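Local structure of receptor-like protein kinase ANXUR1 (Arabidopsis thaliana, 6FIG) at residues Q2-S7 / T26-T31; I262-N267 / E358-S363; V298-I303 / A308-T313. The protein is a plant receptor kinase with a tandem malectin-like ectodomain, probably sensing extracellular signals during reproduction and passing them on through its protein kinase activity. All blocks are in the same frame, centred on the assembly; numbering follows the deposited sequence.

Contact 1: Q2-S7 / T26-T31. With CA (calcium ion), chain I; EDO (1,2-ethanediol), chain J.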
loop_
_atom_site.group_PDB
_atom_site.type_symbol
_atom_site.label_atom_id
_atom_site.label_comp_id
_atom_site.label_asym_id
_atom_site.label_seq_id
_atom_site.Cartn_x
_atom_site.Cartn_y
_atom_site.Cartn_z
ATOM N N GLN A 2 -9.175 -4.771 7.729
ATOM C CA GLN A 2 -8.057 -4.429 6.836
ATOM C C GLN A 2 -7.146 -5.626 6.515
ATOM O O GLN A 2 -7.240 -6.699 7.133
ATOM C CB GLN A 2 -7.216 -3.267 7.427
ATOM C CG GLN A 2 -6.373 -3.582 8.666
ATOM C CD GLN A 2 -7.152 -3.523 9.978
ATOM O OE1 GLN A 2 -8.335 -3.161 9.993
ATOM N NE2 GLN A 2 -6.494 -3.879 11.088
ATOM N N ASP A 3 -6.245 -5.416 5.555
ATOM C CA ASP A 3 -5.205 -6.402 5.264
ATOM C C ASP A 3 -4.295 -6.560 6.484
ATOM O O ASP A 3 -4.024 -5.587 7.183
ATOM C CB ASP A 3 -4.353 -5.991 4.067
ATOM C CG ASP A 3 -5.146 -5.870 2.771
ATOM O OD1 ASP A 3 -6.255 -6.424 2.660
ATOM O OD2 ASP A 3 -4.622 -5.214 1.861
ATOM N N LEU A 4 -3.866 -7.795 6.731
ATOM C CA LEU A 4 -3.008 -8.156 7.851
ATOM C C LEU A 4 -1.736 -8.833 7.407
ATOM O O LEU A 4 -1.749 -9.637 6.459
ATOM C CB LEU A 4 -3.743 -9.124 8.769
ATOM C CG LEU A 4 -5.034 -8.640 9.413
ATOM C CD1 LEU A 4 -5.596 -9.742 10.294
ATOM C CD2 LEU A 4 -4.784 -7.398 10.234
ATOM N N ALA A 5 -0.644 -8.536 8.116
ATOM C CA ALA A 5 0.582 -9.297 8.016
ATOM C C ALA A 5 0.971 -9.579 9.466
ATOM O O ALA A 5 1.459 -8.686 10.187
ATOM C CB ALA A 5 1.657 -8.520 7.301
ATOM N N LEU A 6 0.689 -10.804 9.898
ATOM C CA LEU A 6 0.868 -11.222 11.282
ATOM C C LEU A 6 2.122 -12.063 11.402
ATOM O O LEU A 6 2.255 -13.090 10.723
ATOM C CB LEU A 6 -0.323 -12.036 11.753
ATOM C CG LEU A 6 -1.711 -11.451 11.510
ATOM C CD1 LEU A 6 -2.772 -12.403 12.023
ATOM C CD2 LEU A 6 -1.829 -10.065 12.149
ATOM N N SER A 7 3.059 -11.625 12.241
ATOM C CA SER A 7 4.232 -12.440 12.520
ATOM C C SER A 7 3.924 -13.177 13.803
ATOM O O SER A 7 3.858 -12.573 14.882
ATOM C CB SER A 7 5.508 -11.618 12.660
ATOM O OG SER A 7 6.606 -12.507 12.861
ATOM N N THR A 26 -1.441 -11.982 18.093
ATOM C CA THR A 26 -2.143 -12.238 19.349
ATOM C C THR A 26 -3.649 -11.945 19.354
ATOM O O THR A 26 -4.444 -12.832 19.674
ATOM C CB THR A 26 -1.418 -11.489 20.489
ATOM O OG1 THR A 26 -0.084 -12.017 20.586
ATOM C CG2 THR A 26 -2.123 -11.666 21.821
ATOM N N LYS A 27 -4.023 -10.743 18.924
ATOM C CA LYS A 27 -5.417 -10.299 18.895
ATOM C C LYS A 27 -6.344 -11.181 18.055
ATOM O O LYS A 27 -7.556 -11.178 18.269
ATOM C CB LYS A 27 -5.511 -8.864 18.349
ATOM C CG LYS A 27 -4.969 -7.787 19.275
ATOM C CD LYS A 27 -5.243 -6.388 18.732
ATOM C CE LYS A 27 -4.717 -6.179 17.320
ATOM N NZ LYS A 27 -4.748 -4.732 16.957
ATOM N N PHE A 28 -5.786 -11.906 17.081
ATOM C CA PHE A 28 -6.597 -12.686 16.172
ATOM C C PHE A 28 -6.721 -14.150 16.541
ATOM O O PHE A 28 -7.495 -14.845 15.918
ATOM C CB PHE A 28 -6.044 -12.524 14.759
ATOM C CG PHE A 28 -5.996 -11.102 14.330
ATOM C CD1 PHE A 28 -7.155 -10.454 13.933
ATOM C CD2 PHE A 28 -4.816 -10.373 14.418
ATOM C CE1 PHE A 28 -7.127 -9.115 13.579
ATOM C CE2 PHE A 28 -4.781 -9.033 14.062
ATOM C CZ PHE A 28 -5.943 -8.399 13.661
ATOM N N LEU A 29 -5.982 -14.610 17.557
ATOM C CA LEU A 29 -6.077 -15.993 17.978
ATOM C C LEU A 29 -7.346 -16.121 18.824
ATOM O O LEU A 29 -7.504 -15.384 19.804
ATOM C CB LEU A 29 -4.806 -16.373 18.744
ATOM C CG LEU A 29 -4.559 -17.847 19.048
ATOM C CD1 LEU A 29 -4.496 -18.708 17.796
ATOM C CD2 LEU A 29 -3.273 -17.976 19.871
ATOM N N LYS A 30 -8.260 -17.014 18.431
ATOM C CA LYS A 30 -9.627 -17.094 19.007
ATOM C C LYS A 30 -9.857 -18.290 19.954
ATOM O O LYS A 30 -10.469 -18.130 21.024
ATOM C CB LYS A 30 -10.669 -17.100 17.875
ATOM C CG LYS A 30 -12.128 -17.004 18.320
ATOM C CD LYS A 30 -12.528 -15.581 18.719
ATOM C CE LYS A 30 -13.870 -15.533 19.446
ATOM N NZ LYS A 30 -14.970 -16.039 18.578
ATOM N N THR A 31 -9.417 -19.480 19.561
ATOM C CA THR A 31 -9.632 -20.713 20.342
ATOM C C THR A 31 -8.326 -21.470 20.440
ATOM O O THR A 31 -7.517 -21.421 19.512
ATOM C CB THR A 31 -10.674 -21.670 19.700
ATOM O OG1 THR A 31 -10.184 -22.174 18.449
ATOM C CG2 THR A 31 -12.003 -20.983 19.476
HETATM CA CA CA I . 6.857 -15.093 13.333
HETATM C C1 EDO J . 0.694 -4.261 9.721
HETATM O O1 EDO J . 1.682 -5.233 10.071
HETATM C C2 EDO J . -0.402 -5.018 8.993
HETATM O O2 EDO J . -0.846 -6.131 9.770
#

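Contact 2: I262-N267 / E358-S363. With NAG (2-acetamido-2-deoxy-beta-D-glucopyranose), chain D.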
loop_
_atom_site.group_PDB
_atom_site.type_symbol
_atom_site.label_atom_id
_atom_site.label_comp_id
_atom_site.label_asym_id
_atom_site.label_seq_id
_atom_site.Cartn_x
_atom_site.Cartn_y
_atom_site.Cartn_z
ATOM N N ILE A 262 17.618 -22.827 -36.098
ATOM C CA ILE A 262 17.795 -23.436 -34.787
ATOM C C ILE A 262 16.445 -23.450 -34.050
ATOM O O ILE A 262 16.072 -24.457 -33.460
ATOM C CB ILE A 262 18.865 -22.672 -33.957
ATOM C CG1 ILE A 262 20.257 -22.890 -34.561
ATOM C CG2 ILE A 262 18.827 -23.078 -32.491
ATOM C CD1 ILE A 262 21.358 -22.036 -33.948
ATOM N N ASN A 263 15.720 -22.336 -34.104
ATOM C CA ASN A 263 14.406 -22.223 -33.460
ATOM C C ASN A 263 13.402 -23.269 -33.957
ATOM O O ASN A 263 12.722 -23.915 -33.169
ATOM C CB ASN A 263 13.829 -20.815 -33.616
ATOM C CG ASN A 263 14.691 -19.740 -32.962
ATOM O OD1 ASN A 263 15.670 -20.043 -32.244
ATOM N ND2 ASN A 263 14.368 -18.488 -33.248
ATOM N N LEU A 264 13.371 -23.472 -35.270
ATOM C CA LEU A 264 12.504 -24.481 -35.876
ATOM C C LEU A 264 12.822 -25.929 -35.496
ATOM O O LEU A 264 11.984 -26.817 -35.696
ATOM C CB LEU A 264 12.539 -24.346 -37.402
ATOM C CG LEU A 264 11.807 -23.108 -37.915
ATOM C CD1 LEU A 264 12.233 -22.800 -39.327
ATOM C CD2 LEU A 264 10.303 -23.322 -37.851
ATOM N N LYS A 265 14.028 -26.176 -34.980
ATOM C CA LYS A 265 14.443 -27.509 -34.573
ATOM C C LYS A 265 14.361 -27.760 -33.079
ATOM O O LYS A 265 14.817 -28.792 -32.621
ATOM C CB LYS A 265 15.871 -27.771 -35.075
ATOM C CG LYS A 265 15.956 -27.769 -36.591
ATOM C CD LYS A 265 17.391 -27.781 -37.076
ATOM C CE LYS A 265 17.459 -27.803 -38.591
ATOM N NZ LYS A 265 18.862 -27.651 -39.038
ATOM N N SER A 266 13.744 -26.850 -32.326
ATOM C CA SER A 266 13.703 -26.997 -30.870
ATOM C C SER A 266 12.493 -26.340 -30.230
ATOM O O SER A 266 11.848 -25.463 -30.811
ATOM C CB SER A 266 14.986 -26.427 -30.262
ATOM O OG SER A 266 15.169 -25.076 -30.646
ATOM N N ASN A 267 12.199 -26.784 -29.007
ATOM C CA ASN A 267 11.210 -26.158 -28.153
ATOM C C ASN A 267 11.953 -25.441 -27.034
ATOM O O ASN A 267 12.969 -25.939 -26.518
ATOM C CB ASN A 267 10.320 -27.213 -27.499
ATOM C CG ASN A 267 9.125 -27.627 -28.340
ATOM O OD1 ASN A 267 8.251 -26.806 -28.688
ATOM N ND2 ASN A 267 9.054 -28.921 -28.629
ATOM N N GLU A 358 7.157 -13.550 -40.743
ATOM C CA GLU A 358 8.438 -12.908 -41.069
ATOM C C GLU A 358 9.619 -13.599 -40.397
ATOM O O GLU A 358 10.660 -13.827 -41.039
ATOM C CB GLU A 358 8.448 -11.421 -40.701
ATOM C CG GLU A 358 9.665 -10.694 -41.266
ATOM C CD GLU A 358 9.656 -9.205 -41.028
ATOM O OE1 GLU A 358 10.726 -8.584 -41.227
ATOM O OE2 GLU A 358 8.600 -8.648 -40.671
ATOM N N TYR A 359 9.464 -13.924 -39.112
ATOM C CA TYR A 359 10.490 -14.578 -38.333
ATOM C C TYR A 359 9.967 -15.914 -37.841
ATOM O O TYR A 359 8.753 -16.162 -37.843
ATOM C CB TYR A 359 10.866 -13.716 -37.120
ATOM C CG TYR A 359 11.415 -12.364 -37.485
ATOM C CD1 TYR A 359 12.733 -12.229 -37.896
ATOM C CD2 TYR A 359 10.617 -11.207 -37.420
ATOM C CE1 TYR A 359 13.248 -10.991 -38.253
ATOM C CE2 TYR A 359 11.129 -9.956 -37.757
ATOM C CZ TYR A 359 12.449 -9.855 -38.170
ATOM O OH TYR A 359 13.014 -8.643 -38.526
ATOM N N TYR A 360 10.884 -16.754 -37.389
ATOM C CA TYR A 360 10.559 -18.032 -36.772
ATOM C C TYR A 360 11.097 -17.992 -35.349
ATOM O O TYR A 360 12.272 -18.233 -35.114
ATOM C CB TYR A 360 11.126 -19.187 -37.572
ATOM C CG TYR A 360 10.524 -19.259 -38.953
ATOM C CD1 TYR A 360 9.226 -19.734 -39.129
ATOM C CD2 TYR A 360 11.225 -18.820 -40.075
ATOM C CE1 TYR A 360 8.652 -19.795 -40.387
ATOM C CE2 TYR A 360 10.650 -18.891 -41.342
ATOM C CZ TYR A 360 9.354 -19.370 -41.468
ATOM O OH TYR A 360 8.760 -19.434 -42.711
ATOM N N ASP A 361 10.221 -17.632 -34.419
ATOM C CA ASP A 361 10.625 -17.359 -33.028
ATOM C C ASP A 361 9.415 -17.558 -32.132
ATOM O O ASP A 361 8.292 -17.775 -32.602
ATOM C CB ASP A 361 11.154 -15.911 -32.946
ATOM C CG ASP A 361 12.064 -15.635 -31.716
ATOM O OD1 ASP A 361 12.391 -16.554 -30.950
ATOM O OD2 ASP A 361 12.444 -14.443 -31.547
ATOM N N SER A 362 9.659 -17.502 -30.830
ATOM C CA SER A 362 8.588 -17.542 -29.836
ATOM C C SER A 362 9.052 -16.737 -28.633
ATOM O O SER A 362 10.243 -16.511 -28.454
ATOM C CB SER A 362 8.280 -18.974 -29.428
ATOM O OG SER A 362 9.405 -19.596 -28.836
ATOM N N SER A 363 8.105 -16.274 -27.833
ATOM C CA SER A 363 8.465 -15.512 -26.630
ATOM C C SER A 363 7.379 -15.597 -25.576
ATOM O O SER A 363 6.233 -15.942 -25.859
ATOM C CB SER A 363 8.791 -14.051 -26.949
ATOM O OG SER A 363 7.629 -13.330 -27.340
HETATM C C1 NAG D . 7.959 -29.520 -29.341
HETATM C C2 NAG D . 8.390 -30.469 -30.440
HETATM C C3 NAG D . 7.214 -31.299 -30.944
HETATM C C4 NAG D . 6.401 -31.890 -29.805
HETATM C C5 NAG D . 5.994 -30.777 -28.849
HETATM C C6 NAG D . 5.099 -31.200 -27.689
HETATM C C7 NAG D . 10.225 -29.595 -31.832
HETATM C C8 NAG D . 10.560 -28.649 -32.957
HETATM N N2 NAG D . 8.931 -29.629 -31.504
HETATM O O3 NAG D . 7.715 -32.354 -31.765
HETATM O O4 NAG D . 5.212 -32.487 -30.330
HETATM O O5 NAG D . 7.206 -30.225 -28.352
HETATM O O6 NAG D . 5.818 -32.007 -26.752
HETATM O O7 NAG D . 11.084 -30.277 -31.278
#

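Contact 3: V298-I303 / A308-T313. With NAG (2-acetamido-2-deoxy-beta-D-glucopyranose), chain D.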
loop_
_atom_site.group_PDB
_atom_site.type_symbol
_atom_site.label_atom_id
_atom_site.label_comp_id
_atom_site.label_asym_id
_atom_site.label_seq_id
_atom_site.Cartn_x
_atom_site.Cartn_y
_atom_site.Cartn_z
ATOM N N VAL A 298 5.134 -15.858 -34.742
ATOM C CA VAL A 298 3.967 -16.724 -34.665
ATOM C C VAL A 298 4.463 -18.072 -34.181
ATOM O O VAL A 298 5.410 -18.625 -34.742
ATOM C CB VAL A 298 3.293 -16.826 -36.045
ATOM C CG1 VAL A 298 2.071 -17.692 -36.004
ATOM C CG2 VAL A 298 2.935 -15.441 -36.572
ATOM N N PHE A 299 3.843 -18.599 -33.127
ATOM C CA PHE A 299 4.413 -19.756 -32.446
ATOM C C PHE A 299 3.392 -20.692 -31.857
ATOM O O PHE A 299 2.279 -20.274 -31.482
ATOM C CB PHE A 299 5.444 -19.332 -31.387
ATOM C CG PHE A 299 4.956 -18.330 -30.383
ATOM C CD1 PHE A 299 4.932 -16.985 -30.666
ATOM C CD2 PHE A 299 4.619 -18.749 -29.086
ATOM C CE1 PHE A 299 4.520 -16.064 -29.722
ATOM C CE2 PHE A 299 4.214 -17.826 -28.147
ATOM C CZ PHE A 299 4.168 -16.479 -28.470
ATOM N N ASN A 300 3.792 -21.955 -31.755
ATOM C CA ASN A 300 2.974 -23.005 -31.183
ATOM C C ASN A 300 3.272 -23.109 -29.705
ATOM O O ASN A 300 4.404 -22.889 -29.283
ATOM C CB ASN A 300 3.251 -24.337 -31.863
ATOM C CG ASN A 300 2.883 -24.336 -33.335
ATOM O OD1 ASN A 300 1.873 -23.754 -33.741
ATOM N ND2 ASN A 300 3.720 -24.961 -34.144
ATOM N N ILE A 301 2.244 -23.436 -28.927
ATOM C CA ILE A 301 2.370 -23.576 -27.469
ATOM C C ILE A 301 1.764 -24.909 -27.092
ATOM O O ILE A 301 0.619 -25.200 -27.478
ATOM C CB ILE A 301 1.631 -22.466 -26.715
ATOM C CG1 ILE A 301 2.111 -21.069 -27.143
ATOM C CG2 ILE A 301 1.792 -22.641 -25.202
ATOM C CD1 ILE A 301 1.389 -19.934 -26.443
ATOM N N TYR A 302 2.527 -25.711 -26.346
ATOM C CA TYR A 302 2.087 -27.030 -25.893
ATOM C C TYR A 302 2.176 -27.104 -24.376
ATOM O O TYR A 302 3.081 -26.532 -23.769
ATOM C CB TYR A 302 2.947 -28.123 -26.515
ATOM C CG TYR A 302 3.099 -27.993 -28.006
ATOM C CD1 TYR A 302 2.084 -28.392 -28.861
ATOM C CD2 TYR A 302 4.277 -27.493 -28.562
ATOM C CE1 TYR A 302 2.235 -28.294 -30.239
ATOM C CE2 TYR A 302 4.437 -27.389 -29.932
ATOM C CZ TYR A 302 3.420 -27.785 -30.764
ATOM O OH TYR A 302 3.627 -27.667 -32.140
ATOM N N ILE A 303 1.200 -27.784 -23.769
ATOM C CA ILE A 303 1.164 -27.965 -22.317
ATOM C C ILE A 303 0.971 -29.464 -22.089
ATOM O O ILE A 303 -0.003 -30.038 -22.572
ATOM C CB ILE A 303 0.032 -27.138 -21.648
ATOM C CG1 ILE A 303 0.331 -25.642 -21.776
ATOM C CG2 ILE A 303 -0.103 -27.511 -20.169
ATOM C CD1 ILE A 303 -0.782 -24.690 -21.371
ATOM N N ALA A 308 -1.996 -26.211 -26.887
ATOM C CA ALA A 308 -2.609 -25.022 -26.330
ATOM C C ALA A 308 -2.899 -23.974 -27.416
ATOM O O ALA A 308 -3.983 -23.384 -27.446
ATOM C CB ALA A 308 -1.729 -24.447 -25.239
ATOM N N GLN A 309 -1.921 -23.723 -28.292
ATOM C CA GLN A 309 -2.131 -22.909 -29.497
ATOM C C GLN A 309 -1.300 -23.545 -30.551
ATOM O O GLN A 309 -0.072 -23.626 -30.404
ATOM C CB GLN A 309 -1.582 -21.494 -29.370
ATOM C CG GLN A 309 -2.239 -20.549 -28.445
ATOM C CD GLN A 309 -3.725 -20.281 -28.638
ATOM O OE1 GLN A 309 -4.313 -20.373 -29.700
ATOM N NE2 GLN A 309 -4.324 -19.910 -27.563
ATOM N N ALA A 310 -1.922 -24.007 -31.623
ATOM C CA ALA A 310 -1.150 -24.575 -32.698
ATOM C C ALA A 310 -2.009 -24.670 -33.932
ATOM O O ALA A 310 -3.041 -23.987 -33.999
ATOM C CB ALA A 310 -0.570 -25.928 -32.285
ATOM N N ASP A 311 -1.579 -25.470 -34.907
ATOM C CA ASP A 311 -2.366 -25.722 -36.107
ATOM C C ASP A 311 -2.638 -24.375 -36.796
ATOM O O ASP A 311 -1.695 -23.614 -37.009
ATOM C CB ASP A 311 -3.621 -26.536 -35.733
ATOM C CG ASP A 311 -3.278 -27.791 -34.925
ATOM O OD1 ASP A 311 -2.439 -28.589 -35.401
ATOM O OD2 ASP A 311 -3.837 -27.980 -33.829
ATOM N N THR A 312 -3.894 -24.062 -37.120
ATOM C CA THR A 312 -4.212 -22.804 -37.811
ATOM C C THR A 312 -4.448 -21.634 -36.857
ATOM O O THR A 312 -4.732 -20.524 -37.308
ATOM C CB THR A 312 -5.448 -22.966 -38.733
ATOM O OG1 THR A 312 -6.605 -23.256 -37.930
ATOM C CG2 THR A 312 -5.215 -24.073 -39.732
ATOM N N THR A 313 -4.322 -21.858 -35.547
ATOM C CA THR A 313 -4.452 -20.793 -34.560
ATOM C C THR A 313 -3.235 -20.765 -33.621
ATOM O O THR A 313 -3.378 -20.869 -32.407
ATOM C CB THR A 313 -5.771 -20.931 -33.761
ATOM O OG1 THR A 313 -5.877 -22.257 -33.244
ATOM C CG2 THR A 313 -6.978 -20.668 -34.674
HETATM C C1 NAG D . 7.959 -29.520 -29.341
HETATM C C2 NAG D . 8.390 -30.469 -30.440
HETATM C C3 NAG D . 7.214 -31.299 -30.944
HETATM C C4 NAG D . 6.401 -31.890 -29.805
HETATM C C5 NAG D . 5.994 -30.777 -28.849
HETATM C C6 NAG D . 5.099 -31.200 -27.689
HETATM C C7 NAG D . 10.225 -29.595 -31.832
HETATM C C8 NAG D . 10.560 -28.649 -32.957
HETATM N N2 NAG D . 8.931 -29.629 -31.504
HETATM O O3 NAG D . 7.715 -32.354 -31.765
HETATM O O4 NAG D . 5.212 -32.487 -30.330
HETATM O O5 NAG D . 7.206 -30.225 -28.352
HETATM O O6 NAG D . 5.818 -32.007 -26.752
HETATM O O7 NAG D . 11.084 -30.277 -31.278
HETATM O O HOH W 1 0.934 -23.705 -36.282
#

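Contact 1: Q2-S7 / T26-T31
Leu4 lays its CD1 methyl over one face of the Phe28 ring. CD1 sits 3.7 Å from the centroid of that ring and 16° off its normal, which makes a CH-pi contact. It is shifted a little toward the rim, and its nearest ring atom is Phe28 CZ. The other branch of Leu4 also reaches the far end of the ring, with CD2 3.8 Å from Phe28 CZ. Leu4 and Phe28 reach out from opposite directions. Leu6, two residues further along the same strand, crosses the phenylalanine at about a right angle. Its CD2 lies 3.7 Å from Phe28 CE2, and its CD1 is the same 3.7 Å from Phe28 CD2. This approach is oblique to the ring. In Phe28, CG is anti to the carbonyl carbon (chi1 -57°), and this directs the ring at the two leucines. Lys27 CB lies against the opposite ring face, toward its rim.

Strand 4-7 belongs to the N-terminal part of the malectin-like ectodomain, a beta-sandwich fold, and pairs there with strands 21-24 and 151-161. Phe28 comes from a 3-10 turn that leads into strand 29-31, an outer strand of a different sheet. The contact therefore joins two sheets through apolar side chains, among them Ile66 and Pro67 nearby, with no hydrogen bond between the segments. Leu29 N bonds to Thr26 O at 3.2 Å and closes the turn.

At the end of strand 4-7, Ser7 OG binds a calcium ion at 2.6 Å, together with Thr54 OG1 and the carbonyl oxygens of Cys8, Pro51 and Asn154. Near the other end, Asp3 OD2 forms a salt bridge with Lys69 of the second subunit.

Contact 2: I262-N267 / E358-S363
Asn263 and Leu264 meet Tyr360 in two ways, one through its backbone and one through its ring. The contact joins the end of helix 260-264 to the loop before strand 363-372, within the malectin-like fold. Asn263 turns its side-chain amide to the backbone of Tyr360. ND2 donates to Tyr360 O over 2.8 Å at 167°. The oxygen lies almost in the amide plane of Asn263, and the donor lies in the carbonyl plane. ND2 also bonds to Gly257 O, and two acceptors help fix the turn of this buried amide.

Leu264 lies over one face of the Tyr360 ring, near its rim. Leu264 CD1 is 4.3 Å from the ring centroid, a CH-pi contact. Leu264 CD2 is 4.0 Å from Tyr360 CD1. With chi1 at -63°, the Tyr360 ring swings to the side of its backbone N and meets the leucine there.

The carboxylate of Asp361 is turned 21° from the Asn263 amide plane, and its OD1 accepts from Gly257 N. Past the helix, Asn267 carries an N-linked glycan. The sugar's acetamido methyl C8 lies 3.6 Å from Leu264 O.

Contact 3: V298-I303 / A308-T313
Backbone hydrogen bonds join Ile301 to Ala308 and Gln309. Ile301 N donates to Gln309 O over 2.8 Å at 166°. In return, Ile301 O accepts from two amides, Ala308 N at 2.9 Å and Gln309 N at 3.0 Å. Both donors are tilted out of the carbonyl plane. The bond from Ala308 is the more bent, at 149°. Next to these bonds, Asn300 CA makes a CA-H...O contact with Gln309 O. Beyond the pair, Thr313 N bonds to Ala310 O in a type II' turn from Ala310 to Thr313.

Apolar contacts back up the backbone bonds. Ala308 CB is 4.0 Å from Ile301 CG2 and equally far from Ile303 CD1. Ile301 and Gln309 lie side by side and point the same way. Ile301 CG2 is anti to the backbone N, and this branch is the one that meets Ala308. Tyr302 CE1 touches Ala310 CB obliquely.

One water carries the polar link between the side chain of Asn300 and the turn. It donates to Asn300 OD1 and to Asp311 O, each at 2.7 Å.

The sugar contact is apolar. The NAG linked to Asn267 sets its C5 over one face of the Tyr302 ring, 3.7 Å from Tyr302 CD2. Gln348 and Asn305 hydrogen-bond to the same sugar.

Ala308 and Gln309 both face Ile301, which defines a classic beta bulge. It lies in an antiparallel hairpin, where the chain leaves the edge of a four-stranded sheet of the malectin-like fold.

Contact 1 comes first along the chain. It closes a short loop of 18 residues between 2-7 and 26-31, and it ties two sheets of the N-terminal part together beside a calcium site. Contact 2 closes a long loop much later and ties helix 260-264 to the loop before strand 363-372. Contact 3 is nested inside that loop. This tight hairpin ties strand 299-303 to the chain leaving strand 306-307. Contacts 2 and 3 have centres about 12 Å apart and touch, with Phe299 packed on Ser362 and Ser363. They also share the glycan on Asn267. Contact 1 lies on the opposite side of the chain's centre, with its nearest atoms about 31 Å from contact 3.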